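Local coordinates for protein alkyl hydroperoxide reductase, C subunit (Enterococcus faecalis, PDB 5Y63) that probably reduces hydrogen peroxide and organic hydroperoxides to water and alcohols as a thiol-dependent peroxidase, forming a ring of five homodimers, at residues M128-S133 and Y145-G151; L19-E23 and V35-I40. All blocks are in the same frame, centred on the assembly; numbering follows the deposited sequence.

Contact 1 (M128-S133 and Y145-G151); sequences MAYRAS and YEINDMG
Arg131 to Ser133 run antiparallel to Glu146 to Asn148, the two arms of the β hairpin made by strands 128-136 and 142-148 in the thioredoxin-like fold of this peroxiredoxin. Backbone bonds come first. Ser133 and Glu146 form a hydrogen-bonded pair: Ser133 N reaches Glu146 O at 2.9 Å, and Glu146 N returns a bond to Ser133 O. At the Arg131-Asn148 pair, Asn148 N meets Arg131 O at 3.1 Å, and the return bond from Arg131 N to Asn148 O is weak. Between these pairs, Ala132 faces Ile147 with CB 4.1 Å from CG1.

The polar side chains project from the other face of the hairpin. Asn148 ND2 donates to Glu146 OE2 at 2.8 Å, on the anti side of the carboxylate, while Asn148 OD1 is hydrogen-bonded to Ser144 of the second subunit. Strand 145-148 also pairs antiparallel with a strand of that subunit, carrying the sheet across the dimer interface. Arg131 stretches out from CG to NE and brings the edge of its guanidinium to Gly151, NE lying 3.8 Å from Gly151 N; its NH1 makes a salt bridge to Glu61, and its side chain passes close to Cys58, the predicted peroxidatic cysteine.

Beyond the strands, Tyr130 and Met150 cross at about a right angle in a Met-aromatic contact. A bend at chi2 (-62°) folds the methionine back on the ring, where SD sits obliquely, 4.7 Å from the Tyr130 centroid, and methyl CE makes a CH-pi contact over one face, 3.6 Å above the ring plane and displaced toward CD1 and CE1.

Contact 2 (L19-E23 and V35-I40); sequences LFDFE and VSTEDI
Thr37 and Phe22 cross at an angle, with the threonine hydroxyl set between two backbone groups of the opposing loop. Thr37 OG1 donates to Phe20 O at 3.0 Å, in the carbonyl plane and on a lone pair, and accepts from Phe22 N at 2.8 Å. Those two bonds fix the rotation of the hydroxyl, and a third, from Thr37 N to Phe22 O, ties down the backbone beside it. The first torsion of Thr37 (chi1 -45°) keeps OG1 beside its own backbone N, turned to the loop, and leaves methyl CG2 near Phe20 O and Leu19 CB.

The Phe22 ring turns one face to the Thr37 backbone, Thr37 N lying 4.1 Å above the plane and offset toward the rim, while Ile40 approaches the edge at about a right angle, its CD1 3.4 Å from Phe22 CZ. Leu19 crosses the same isoleucine, CD1 lying 3.9 Å from Ile40 CG2.

The extended Glu23 chain touches Ser36 through CG, 3.9 Å from Ser36 CB, the two residues forming a non-hydrogen-bonded antiparallel pair. Asp21 OD1 comes within 3.9 Å of Glu38 OE2, the carboxylate planes 64° apart, a proximity that would probably raise the proton affinity of one. The contact joins the loop entering and the short helix leaving the N-terminal β hairpin of strands 23-28 and 31-36, which peroxiredoxins add to the thioredoxin fold.

The segments of contact 2 both precede those of contact 1 in sequence; the centres are 21 Å apart and the nearest atoms about 10 Å, so they do not meet. Both reach the same mixed sheet, contact 1 within one hairpin and contact 2 where the chain enters and leaves another. Strand 44-49 is their common neighbour: Phe47 meets the Leu19 and Ile40 side chains of contact 2, while Phe49 meets Ala129 and Ala132 of contact 1. Their surroundings differ. Contact 1 borders the predicted active site, the Arg131 side chain coming within about 4 Å of that of Cys58, and it joins the dimer interface. Contact 2 is away from that site, and no other subunit of the decamer touches it.

Contact 1 (M128-S133 and Y145-G151)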
loop_
_atom_site.group_PDB
_atom_site.type_symbol
_atom_site.label_atom_id
_atom_site.label_comp_id
_atom_site.label_asym_id
_atom_site.label_seq_id
_atom_site.Cartn_x
_atom_site.Cartn_y
_atom_site.Cartn_z
ATOM N N MET A 128 -27.224 -21.872 -8.602
ATOM C CA MET A 128 -27.308 -23.091 -9.400
ATOM C C MET A 128 -26.327 -23.056 -10.565
ATOM O O MET A 128 -25.946 -21.985 -11.044
ATOM C CB MET A 128 -28.726 -23.264 -9.936
ATOM C CG MET A 128 -29.774 -23.438 -8.854
ATOM S SD MET A 128 -31.433 -23.466 -9.545
ATOM C CE MET A 128 -32.409 -23.502 -8.041
ATOM N N ALA A 129 -25.924 -24.238 -11.020
ATOM C CA ALA A 129 -24.999 -24.353 -12.136
ATOM C C ALA A 129 -25.719 -24.106 -13.463
ATOM O O ALA A 129 -26.898 -24.437 -13.621
ATOM C CB ALA A 129 -24.336 -25.720 -12.138
ATOM N N TYR A 130 -25.001 -23.509 -14.407
ATOM C CA TYR A 130 -25.504 -23.342 -15.762
ATOM C C TYR A 130 -25.517 -24.689 -16.478
ATOM O O TYR A 130 -24.981 -25.676 -15.973
ATOM C CB TYR A 130 -24.645 -22.331 -16.534
ATOM C CG TYR A 130 -25.050 -20.893 -16.299
ATOM C CD1 TYR A 130 -26.229 -20.393 -16.843
ATOM C CD2 TYR A 130 -24.263 -20.033 -15.536
ATOM C CE1 TYR A 130 -26.616 -19.084 -16.638
ATOM C CE2 TYR A 130 -24.644 -18.718 -15.325
ATOM C CZ TYR A 130 -25.819 -18.251 -15.878
ATOM O OH TYR A 130 -26.198 -16.948 -15.673
ATOM N N ARG A 131 -26.149 -24.728 -17.648
ATOM C CA ARG A 131 -26.144 -25.926 -18.482
ATOM C C ARG A 131 -24.822 -26.006 -19.226
ATOM O O ARG A 131 -24.731 -25.678 -20.409
ATOM C CB ARG A 131 -27.324 -25.920 -19.450
ATOM C CG ARG A 131 -28.649 -26.012 -18.729
ATOM C CD ARG A 131 -29.817 -26.250 -19.665
ATOM N NE ARG A 131 -31.068 -26.057 -18.940
ATOM C CZ ARG A 131 -31.594 -26.928 -18.082
ATOM N NH1 ARG A 131 -31.004 -28.095 -17.828
ATOM N NH2 ARG A 131 -32.733 -26.630 -17.470
ATOM N N ALA A 132 -23.799 -26.443 -18.504
ATOM C CA ALA A 132 -22.450 -26.504 -19.028
ATOM C C ALA A 132 -21.973 -27.945 -19.179
ATOM O O ALA A 132 -22.367 -28.832 -18.415
ATOM C CB ALA A 132 -21.505 -25.728 -18.126
ATOM N N SER A 133 -21.124 -28.159 -20.180
ATOM C CA SER A 133 -20.519 -29.458 -20.436
ATOM C C SER A 133 -19.034 -29.256 -20.681
ATOM O O SER A 133 -18.646 -28.305 -21.349
ATOM C CB SER A 133 -21.163 -30.119 -21.653
ATOM O OG SER A 133 -22.566 -30.214 -21.493
ATOM N N TYR A 145 -15.489 -27.219 -24.255
ATOM C CA TYR A 145 -16.625 -27.064 -23.370
ATOM C C TYR A 145 -17.678 -26.104 -23.896
ATOM O O TYR A 145 -17.469 -25.398 -24.885
ATOM C CB TYR A 145 -16.155 -26.660 -21.971
ATOM C CG TYR A 145 -15.384 -25.366 -21.876
ATOM C CD1 TYR A 145 -14.014 -25.325 -22.127
ATOM C CD2 TYR A 145 -16.015 -24.190 -21.486
ATOM C CE1 TYR A 145 -13.304 -24.140 -22.016
ATOM C CE2 TYR A 145 -15.313 -23.004 -21.372
ATOM C CZ TYR A 145 -13.959 -22.986 -21.635
ATOM O OH TYR A 145 -13.262 -21.812 -21.520
ATOM N N GLU A 146 -18.815 -26.104 -23.210
ATOM C CA GLU A 146 -20.013 -25.432 -23.659
ATOM C C GLU A 146 -20.739 -24.863 -22.448
ATOM O O GLU A 146 -20.893 -25.559 -21.450
ATOM C CB GLU A 146 -20.889 -26.462 -24.359
ATOM C CG GLU A 146 -22.224 -25.948 -24.855
ATOM C CD GLU A 146 -23.148 -27.068 -25.292
ATOM O OE1 GLU A 146 -22.668 -28.206 -25.495
ATOM O OE2 GLU A 146 -24.359 -26.800 -25.435
ATOM N N ILE A 147 -21.164 -23.603 -22.528
ATOM C CA ILE A 147 -22.003 -23.000 -21.491
ATOM C C ILE A 147 -23.272 -22.428 -22.121
ATOM O O ILE A 147 -23.205 -21.578 -23.011
ATOM C CB ILE A 147 -21.272 -21.886 -20.706
ATOM C CG1 ILE A 147 -20.033 -22.439 -19.987
ATOM C CG2 ILE A 147 -22.202 -21.247 -19.680
ATOM C CD1 ILE A 147 -18.726 -22.133 -20.681
ATOM N N ASN A 148 -24.424 -22.907 -21.653
ATOM C CA ASN A 148 -25.728 -22.382 -22.057
ATOM C C ASN A 148 -26.463 -21.822 -20.845
ATOM O O ASN A 148 -26.322 -22.348 -19.740
ATOM C CB ASN A 148 -26.578 -23.488 -22.686
ATOM C CG ASN A 148 -25.899 -24.158 -23.867
ATOM O OD1 ASN A 148 -24.989 -23.605 -24.480
ATOM N ND2 ASN A 148 -26.353 -25.358 -24.198
ATOM N N ASP A 149 -27.258 -20.770 -21.045
ATOM C CA ASP A 149 -28.055 -20.214 -19.946
ATOM C C ASP A 149 -29.255 -21.131 -19.690
ATOM O O ASP A 149 -29.539 -22.020 -20.497
ATOM C CB ASP A 149 -28.441 -18.740 -20.201
ATOM C CG ASP A 149 -29.926 -18.529 -20.419
ATOM O OD1 ASP A 149 -30.462 -18.964 -21.463
ATOM O OD2 ASP A 149 -30.552 -17.891 -19.544
ATOM N N MET A 150 -29.935 -20.940 -18.562
ATOM C CA MET A 150 -31.073 -21.797 -18.210
ATOM C C MET A 150 -32.151 -21.672 -19.298
ATOM O O MET A 150 -32.401 -20.577 -19.817
ATOM C CB MET A 150 -31.684 -21.434 -16.844
ATOM C CG MET A 150 -30.751 -20.879 -15.767
ATOM S SD MET A 150 -29.420 -21.964 -15.226
ATOM C CE MET A 150 -28.565 -20.888 -14.078
ATOM N N GLY A 151 -32.783 -22.790 -19.646
ATOM C CA GLY A 151 -33.793 -22.804 -20.705
ATOM C C GLY A 151 -33.287 -23.224 -22.077
ATOM O O GLY A 151 -34.071 -23.690 -22.906
#

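Contact 2 (L19-E23 and V35-I40)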
loop_
_atom_site.group_PDB
_atom_site.type_symbol
_atom_site.label_atom_id
_atom_site.label_comp_id
_atom_site.label_asym_id
_atom_site.label_seq_id
_atom_site.Cartn_x
_atom_site.Cartn_y
_atom_site.Cartn_z
ATOM N N LEU A 19 -7.400 -30.239 -14.018
ATOM C CA LEU A 19 -8.363 -30.302 -12.921
ATOM C C LEU A 19 -7.654 -30.097 -11.586
ATOM O O LEU A 19 -6.618 -30.708 -11.325
ATOM C CB LEU A 19 -9.084 -31.652 -12.888
ATOM C CG LEU A 19 -10.058 -31.992 -14.015
ATOM C CD1 LEU A 19 -10.624 -33.387 -13.794
ATOM C CD2 LEU A 19 -11.184 -30.973 -14.108
ATOM N N PHE A 20 -8.216 -29.227 -10.755
ATOM C CA PHE A 20 -7.756 -29.058 -9.376
ATOM C C PHE A 20 -8.011 -30.308 -8.522
ATOM O O PHE A 20 -8.829 -31.163 -8.875
ATOM C CB PHE A 20 -8.401 -27.813 -8.736
ATOM C CG PHE A 20 -9.836 -28.004 -8.284
ATOM C CD1 PHE A 20 -10.850 -28.307 -9.191
ATOM C CD2 PHE A 20 -10.177 -27.834 -6.948
ATOM C CE1 PHE A 20 -12.160 -28.462 -8.768
ATOM C CE2 PHE A 20 -11.487 -27.985 -6.523
ATOM C CZ PHE A 20 -12.480 -28.300 -7.434
ATOM N N ASP A 21 -7.287 -30.413 -7.411
ATOM C CA ASP A 21 -7.482 -31.507 -6.464
ATOM C C ASP A 21 -8.790 -31.285 -5.714
ATOM O O ASP A 21 -8.999 -30.231 -5.115
ATOM C CB ASP A 21 -6.313 -31.595 -5.477
ATOM C CG ASP A 21 -6.450 -32.757 -4.500
ATOM O OD1 ASP A 21 -7.212 -33.708 -4.782
ATOM O OD2 ASP A 21 -5.786 -32.720 -3.443
ATOM N N PHE A 22 -9.669 -32.279 -5.760
ATOM C CA PHE A 22 -10.968 -32.181 -5.107
ATOM C C PHE A 22 -11.477 -33.559 -4.719
ATOM O O PHE A 22 -11.022 -34.575 -5.243
ATOM C CB PHE A 22 -11.986 -31.495 -6.029
ATOM C CG PHE A 22 -12.640 -32.423 -7.016
ATOM C CD1 PHE A 22 -13.808 -33.100 -6.684
ATOM C CD2 PHE A 22 -12.089 -32.623 -8.276
ATOM C CE1 PHE A 22 -14.410 -33.961 -7.587
ATOM C CE2 PHE A 22 -12.688 -33.485 -9.182
ATOM C CZ PHE A 22 -13.851 -34.152 -8.836
ATOM N N GLU A 23 -12.433 -33.569 -3.797
ATOM C CA GLU A 23 -13.147 -34.780 -3.420
ATOM C C GLU A 23 -14.579 -34.395 -3.077
ATOM O O GLU A 23 -14.813 -33.350 -2.468
ATOM C CB GLU A 23 -12.462 -35.461 -2.231
ATOM C CG GLU A 23 -12.944 -36.882 -1.973
ATOM C CD GLU A 23 -12.039 -37.667 -1.032
ATOM O OE1 GLU A 23 -11.216 -37.052 -0.312
ATOM O OE2 GLU A 23 -12.153 -38.913 -1.006
ATOM N N VAL A 35 -16.100 -39.630 -4.957
ATOM C CA VAL A 35 -15.303 -39.424 -6.164
ATOM C C VAL A 35 -14.285 -38.312 -5.930
ATOM O O VAL A 35 -14.610 -37.285 -5.331
ATOM C CB VAL A 35 -16.195 -39.046 -7.367
ATOM C CG1 VAL A 35 -15.357 -38.840 -8.623
ATOM C CG2 VAL A 35 -17.256 -40.114 -7.602
ATOM N N SER A 36 -13.063 -38.522 -6.410
ATOM C CA SER A 36 -11.994 -37.533 -6.296
ATOM C C SER A 36 -11.290 -37.351 -7.640
ATOM O O SER A 36 -11.625 -38.017 -8.620
ATOM C CB SER A 36 -10.987 -37.961 -5.224
ATOM O OG SER A 36 -10.224 -39.078 -5.652
ATOM N N THR A 37 -10.311 -36.451 -7.675
ATOM C CA THR A 37 -9.541 -36.171 -8.892
ATOM C C THR A 37 -8.807 -37.405 -9.428
ATOM O O THR A 37 -8.636 -37.549 -10.639
ATOM C CB THR A 37 -8.517 -35.045 -8.648
ATOM O OG1 THR A 37 -9.145 -33.977 -7.931
ATOM C CG2 THR A 37 -7.965 -34.513 -9.966
ATOM N N GLU A 38 -8.385 -38.289 -8.526
ATOM C CA GLU A 38 -7.670 -39.509 -8.905
ATOM C C GLU A 38 -8.573 -40.473 -9.675
ATOM O O GLU A 38 -8.117 -41.171 -10.580
ATOM C CB GLU A 38 -7.100 -40.219 -7.672
ATOM C CG GLU A 38 -6.111 -39.390 -6.858
ATOM C CD GLU A 38 -6.754 -38.654 -5.691
ATOM O OE1 GLU A 38 -7.474 -39.299 -4.895
ATOM O OE2 GLU A 38 -6.533 -37.429 -5.562
ATOM N N ASP A 39 -9.854 -40.497 -9.316
ATOM C CA ASP A 39 -10.827 -41.388 -9.955
ATOM C C ASP A 39 -11.124 -40.995 -11.406
ATOM O O ASP A 39 -11.528 -41.836 -12.212
ATOM C CB ASP A 39 -12.133 -41.419 -9.154
ATOM C CG ASP A 39 -11.946 -41.955 -7.742
ATOM O OD1 ASP A 39 -10.886 -41.696 -7.130
ATOM O OD2 ASP A 39 -12.866 -42.631 -7.238
ATOM N N ILE A 40 -10.914 -39.721 -11.730
ATOM C CA ILE A 40 -11.195 -39.191 -13.061
ATOM C C ILE A 40 -10.045 -39.451 -14.034
ATOM O O ILE A 40 -10.283 -39.772 -15.199
ATOM C CB ILE A 40 -11.492 -37.681 -12.989
ATOM C CG1 ILE A 40 -12.706 -37.427 -12.087
ATOM C CG2 ILE A 40 -11.749 -37.109 -14.377
ATOM C CD1 ILE A 40 -12.726 -36.046 -11.478
#